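Local coordinates for protein aspartokinase 1, chloroplastic (PDB 2CDQ) that phosphorylates L-aspartate with ATP, the first step of the aspartate-family pathway to lysine, threonine, methionine and isoleucine, and binds lysine and S-adenosylmethionine as allosteric effectors, at residues Phe357-Ile370 and Glu400-Ala412. Sequence-based numbering, arbitrary orientation.
Sequences FLAKVFSIFEELGI and ELDHVVEELEKIA. With SAM (S-adenosylmethionine), chain F; LYS (lysine), chain G.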
# COMPACT_ATOMS: atom_id res chain seq x y z
N PHE A 357 -10.90 6.40 -1.35
CA PHE A 357 -9.80 7.26 -0.91
C PHE A 357 -8.49 6.85 -1.59
O PHE A 357 -7.73 7.70 -2.05
CB PHE A 357 -9.63 7.28 0.62
CG PHE A 357 -8.98 8.52 1.13
CD1 PHE A 357 -9.75 9.55 1.67
CD2 PHE A 357 -7.60 8.69 1.06
CE1 PHE A 357 -9.16 10.72 2.14
CE2 PHE A 357 -6.99 9.86 1.53
CZ PHE A 357 -7.78 10.88 2.07
N LEU A 358 -8.24 5.54 -1.65
CA LEU A 358 -7.08 5.04 -2.39
C LEU A 358 -7.15 5.41 -3.87
O LEU A 358 -6.13 5.79 -4.46
CB LEU A 358 -6.91 3.53 -2.22
CG LEU A 358 -5.95 2.96 -1.16
CD1 LEU A 358 -4.99 4.01 -0.59
CD2 LEU A 358 -6.72 2.30 -0.04
N ALA A 359 -8.35 5.30 -4.46
CA ALA A 359 -8.57 5.63 -5.88
C ALA A 359 -8.21 7.07 -6.21
O ALA A 359 -7.59 7.35 -7.24
CB ALA A 359 -10.02 5.33 -6.27
N LYS A 360 -8.60 7.99 -5.32
CA LYS A 360 -8.31 9.41 -5.50
C LYS A 360 -6.82 9.72 -5.32
O LYS A 360 -6.24 10.44 -6.13
CB LYS A 360 -9.16 10.24 -4.54
CG LYS A 360 -9.14 11.74 -4.83
CD LYS A 360 -10.00 12.09 -6.05
CE LYS A 360 -9.80 13.54 -6.47
NZ LYS A 360 -8.46 13.74 -7.08
N VAL A 361 -6.23 9.17 -4.26
CA VAL A 361 -4.81 9.41 -3.93
C VAL A 361 -3.91 9.09 -5.13
O VAL A 361 -3.10 9.92 -5.54
CB VAL A 361 -4.36 8.59 -2.70
CG1 VAL A 361 -2.84 8.61 -2.56
CG2 VAL A 361 -5.00 9.14 -1.44
N PHE A 362 -4.07 7.90 -5.69
CA PHE A 362 -3.24 7.46 -6.80
C PHE A 362 -3.69 8.02 -8.16
O PHE A 362 -2.94 7.97 -9.13
CB PHE A 362 -3.12 5.95 -6.79
CG PHE A 362 -2.40 5.42 -5.58
CD1 PHE A 362 -3.10 4.80 -4.55
CD2 PHE A 362 -1.03 5.59 -5.45
CE1 PHE A 362 -2.44 4.33 -3.43
CE2 PHE A 362 -0.36 5.13 -4.34
CZ PHE A 362 -1.06 4.50 -3.32
N SER A 363 -4.90 8.56 -8.20
CA SER A 363 -5.33 9.30 -9.37
C SER A 363 -4.52 10.59 -9.50
O SER A 363 -4.07 10.93 -10.59
CB SER A 363 -6.82 9.62 -9.30
OG SER A 363 -7.21 10.28 -10.48
N ILE A 364 -4.33 11.28 -8.37
CA ILE A 364 -3.51 12.49 -8.32
C ILE A 364 -2.13 12.23 -8.91
O ILE A 364 -1.69 12.96 -9.81
CB ILE A 364 -3.38 13.03 -6.88
CG1 ILE A 364 -4.71 13.66 -6.43
CG2 ILE A 364 -2.24 14.04 -6.77
CD1 ILE A 364 -4.85 13.80 -4.92
N PHE A 365 -1.48 11.19 -8.41
CA PHE A 365 -0.16 10.79 -8.91
C PHE A 365 -0.18 10.54 -10.43
O PHE A 365 0.71 11.02 -11.14
CB PHE A 365 0.37 9.58 -8.14
CG PHE A 365 0.88 9.91 -6.77
CD1 PHE A 365 0.08 9.72 -5.64
CD2 PHE A 365 2.17 10.41 -6.59
CE1 PHE A 365 0.55 10.03 -4.36
CE2 PHE A 365 2.65 10.73 -5.31
CZ PHE A 365 1.83 10.53 -4.20
N GLU A 366 -1.19 9.81 -10.91
CA GLU A 366 -1.34 9.50 -12.35
C GLU A 366 -1.51 10.75 -13.21
O GLU A 366 -0.95 10.86 -14.30
CB GLU A 366 -2.52 8.54 -12.57
CG GLU A 366 -2.69 8.08 -14.02
CD GLU A 366 -4.00 7.35 -14.26
OE1 GLU A 366 -5.04 7.74 -13.66
OE2 GLU A 366 -4.00 6.38 -15.05
N GLU A 367 -2.31 11.70 -12.71
CA GLU A 367 -2.52 12.98 -13.38
C GLU A 367 -1.27 13.84 -13.36
O GLU A 367 -1.10 14.71 -14.22
CB GLU A 367 -3.71 13.72 -12.76
CG GLU A 367 -5.08 13.15 -13.15
CD GLU A 367 -5.30 13.15 -14.66
OE1 GLU A 367 -5.56 14.23 -15.25
OE2 GLU A 367 -5.22 12.05 -15.27
N LEU A 368 -0.39 13.61 -12.39
CA LEU A 368 0.86 14.36 -12.29
C LEU A 368 2.08 13.61 -12.83
O LEU A 368 3.23 14.04 -12.65
CB LEU A 368 1.10 14.83 -10.85
CG LEU A 368 0.65 16.27 -10.54
CD1 LEU A 368 -0.88 16.39 -10.46
CD2 LEU A 368 1.31 16.74 -9.26
N GLY A 369 1.81 12.49 -13.51
CA GLY A 369 2.83 11.69 -14.21
C GLY A 369 3.91 11.06 -13.35
O GLY A 369 5.02 10.81 -13.85
N ILE A 370 3.60 10.78 -12.08
CA ILE A 370 4.57 10.23 -11.14
C ILE A 370 4.31 8.75 -10.82
O ILE A 370 3.17 8.36 -10.53
CB ILE A 370 4.62 11.04 -9.81
CG1 ILE A 370 5.04 12.49 -10.07
CG2 ILE A 370 5.58 10.40 -8.82
CD1 ILE A 370 5.15 13.33 -8.82
N GLU A 400 7.68 20.35 -8.71
CA GLU A 400 6.84 19.17 -8.96
C GLU A 400 6.35 18.51 -7.67
O GLU A 400 5.21 18.06 -7.61
CB GLU A 400 7.59 18.14 -9.82
CG GLU A 400 7.88 18.64 -11.22
CD GLU A 400 8.68 17.66 -12.05
OE1 GLU A 400 8.56 17.72 -13.29
OE2 GLU A 400 9.43 16.83 -11.48
N LEU A 401 7.20 18.49 -6.65
CA LEU A 401 6.82 17.95 -5.36
C LEU A 401 5.74 18.81 -4.71
O LEU A 401 4.71 18.30 -4.26
CB LEU A 401 8.04 17.83 -4.43
CG LEU A 401 9.21 16.94 -4.84
CD1 LEU A 401 10.24 16.89 -3.72
CD2 LEU A 401 8.76 15.54 -5.20
N ASP A 402 5.97 20.12 -4.69
CA ASP A 402 5.03 21.09 -4.10
C ASP A 402 3.63 20.98 -4.69
O ASP A 402 2.64 21.23 -4.01
CB ASP A 402 5.57 22.51 -4.25
CG ASP A 402 6.85 22.73 -3.46
OD1 ASP A 402 7.39 23.87 -3.52
OD2 ASP A 402 7.33 21.78 -2.80
N HIS A 403 3.56 20.59 -5.96
CA HIS A 403 2.30 20.36 -6.64
C HIS A 403 1.61 19.07 -6.18
O HIS A 403 0.39 19.04 -6.01
CB HIS A 403 2.50 20.36 -8.16
CG HIS A 403 1.27 20.75 -8.93
ND1 HIS A 403 1.27 21.79 -9.84
CD2 HIS A 403 0.01 20.24 -8.92
CE1 HIS A 403 0.06 21.90 -10.36
NE2 HIS A 403 -0.72 20.98 -9.82
N VAL A 404 2.39 18.00 -5.97
CA VAL A 404 1.83 16.75 -5.46
C VAL A 404 1.22 16.98 -4.08
O VAL A 404 0.08 16.60 -3.82
CB VAL A 404 2.89 15.62 -5.33
CG1 VAL A 404 2.20 14.29 -5.15
CG2 VAL A 404 3.78 15.57 -6.53
N VAL A 405 2.01 17.61 -3.21
CA VAL A 405 1.60 17.92 -1.84
C VAL A 405 0.32 18.76 -1.82
O VAL A 405 -0.64 18.42 -1.11
CB VAL A 405 2.75 18.59 -1.03
CG1 VAL A 405 2.31 18.97 0.37
CG2 VAL A 405 3.97 17.67 -0.96
N GLU A 406 0.29 19.83 -2.60
CA GLU A 406 -0.89 20.71 -2.67
C GLU A 406 -2.14 19.97 -3.09
O GLU A 406 -3.22 20.18 -2.53
CB GLU A 406 -0.65 21.86 -3.64
CG GLU A 406 0.02 23.06 -3.03
CD GLU A 406 0.08 24.20 -4.01
OE1 GLU A 406 1.19 24.46 -4.53
OE2 GLU A 406 -0.98 24.80 -4.29
N GLU A 407 -1.99 19.11 -4.10
CA GLU A 407 -3.12 18.33 -4.59
C GLU A 407 -3.62 17.36 -3.53
O GLU A 407 -4.83 17.25 -3.31
CB GLU A 407 -2.77 17.62 -5.90
CG GLU A 407 -2.81 18.54 -7.13
CD GLU A 407 -4.09 19.37 -7.21
OE1 GLU A 407 -5.20 18.79 -7.11
OE2 GLU A 407 -3.99 20.60 -7.38
N LEU A 408 -2.69 16.67 -2.86
CA LEU A 408 -3.01 15.75 -1.78
C LEU A 408 -3.55 16.48 -0.55
O LEU A 408 -4.39 15.95 0.19
CB LEU A 408 -1.79 14.90 -1.41
CG LEU A 408 -1.28 13.84 -2.39
CD1 LEU A 408 0.09 13.35 -1.96
CD2 LEU A 408 -2.24 12.67 -2.52
N GLU A 409 -3.09 17.72 -0.35
CA GLU A 409 -3.44 18.52 0.82
C GLU A 409 -4.91 18.96 0.81
O GLU A 409 -5.42 19.46 1.81
CB GLU A 409 -2.50 19.71 0.94
CG GLU A 409 -1.97 19.96 2.34
CD GLU A 409 -0.52 20.41 2.35
OE1 GLU A 409 0.26 19.89 3.18
OE2 GLU A 409 -0.15 21.29 1.53
N LYS A 410 -5.58 18.76 -0.33
CA LYS A 410 -7.00 19.04 -0.48
C LYS A 410 -7.86 17.97 0.18
O LYS A 410 -8.99 18.24 0.59
CB LYS A 410 -7.39 19.15 -1.96
CG LYS A 410 -6.71 20.27 -2.72
CD LYS A 410 -7.22 20.33 -4.16
CE LYS A 410 -6.54 21.45 -4.95
NZ LYS A 410 -7.17 21.63 -6.29
N ILE A 411 -7.33 16.74 0.27
CA ILE A 411 -8.09 15.63 0.86
C ILE A 411 -7.50 15.06 2.15
O ILE A 411 -8.17 14.28 2.84
CB ILE A 411 -8.33 14.47 -0.16
CG1 ILE A 411 -7.00 13.99 -0.75
CG2 ILE A 411 -9.32 14.89 -1.24
CD1 ILE A 411 -7.09 12.63 -1.43
N ALA A 412 -6.26 15.44 2.47
CA ALA A 412 -5.57 14.90 3.65
C ALA A 412 -4.50 15.82 4.26
O ALA A 412 -4.22 16.90 3.73
CB ALA A 412 -4.95 13.54 3.32
N SAM F . 4.57 18.33 -15.04
CA SAM F . 5.34 17.29 -15.72
C SAM F . 4.49 16.48 -16.70
O SAM F . 4.95 16.11 -17.79
OXT SAM F . 3.33 16.16 -16.43
CB SAM F . 6.01 16.37 -14.70
CG SAM F . 7.15 15.51 -15.25
SD SAM F . 6.79 13.75 -15.09
CE SAM F . 7.02 13.49 -13.31
C5' SAM F . 8.17 12.85 -15.87
C4' SAM F . 9.60 13.33 -15.62
O4' SAM F . 9.95 13.25 -14.25
C3' SAM F . 10.62 12.48 -16.36
O3' SAM F . 11.55 13.34 -16.98
C2' SAM F . 11.33 11.64 -15.31
O2' SAM F . 12.71 11.55 -15.56
C1' SAM F . 11.07 12.40 -14.02
N9 SAM F . 10.81 11.53 -12.86
C8 SAM F . 11.62 11.41 -11.75
N7 SAM F . 11.06 10.55 -10.88
C5 SAM F . 9.89 10.12 -11.40
C6 SAM F . 8.92 9.24 -10.93
N6 SAM F . 9.06 8.64 -9.75
N1 SAM F . 7.81 8.98 -11.70
C2 SAM F . 7.66 9.59 -12.93
N3 SAM F . 8.63 10.47 -13.39
C4 SAM F . 9.72 10.73 -12.64
N LYS G . -10.70 4.70 0.73
CA LYS G . -9.87 3.52 1.03
C LYS G . -10.47 2.39 0.23
O LYS G . -11.13 2.61 -0.80
CB LYS G . -9.92 3.21 2.54
CG LYS G . -8.63 2.58 3.11
CD LYS G . -7.55 3.60 3.42
CE LYS G . -6.27 2.94 3.96
NZ LYS G . -6.42 2.27 5.30
OXT LYS G . -10.32 1.24 0.60
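Ile-364 and Leu-408 meet where two nearly antiparallel helices pack; the axes of 357-367 and of 400-408, the portion of helix 398-408 in this contact, pass 10.1 Å apart at 154°. The two branches of Ile-364 divide the work: CD1 reaches Leu-408 CD2 (3.7 Å), while CG2, set anti to the backbone N, rests on CB of Glu-407. Leu-408 forks likewise, its CD2 also meeting Val-361 and its CD1 crossing to the ring of Phe-365. Val-404 repeats the scheme one turn earlier, with CG1 against Phe-365 CE2 (3.6 Å) and CG2 against Ile-370 CD1 (3.5 Å). Leu-368 CD2 fills in beside it, against the His-403 ring. At the other end Ile-411 points CD1 at Phe-357, whose ring edge faces the carbonyl oxygen of Ile-411 and CB of Ala-412.

A Schellman motif with Gly-369 at positive phi ends helix 357-367 and turns Ile-370 back toward Val-404, alongside S-adenosylmethionine. Phe-357 begins its helix beside bound lysine, which also bonds Asp-373 O of the second subunit. Leu-408 packs on strand 341-347, Phe-365 on strand 381-386. Both helices cover one face of the antiparallel sheet in the beta-alpha-beta-beta-alpha-beta order of the ACT fold.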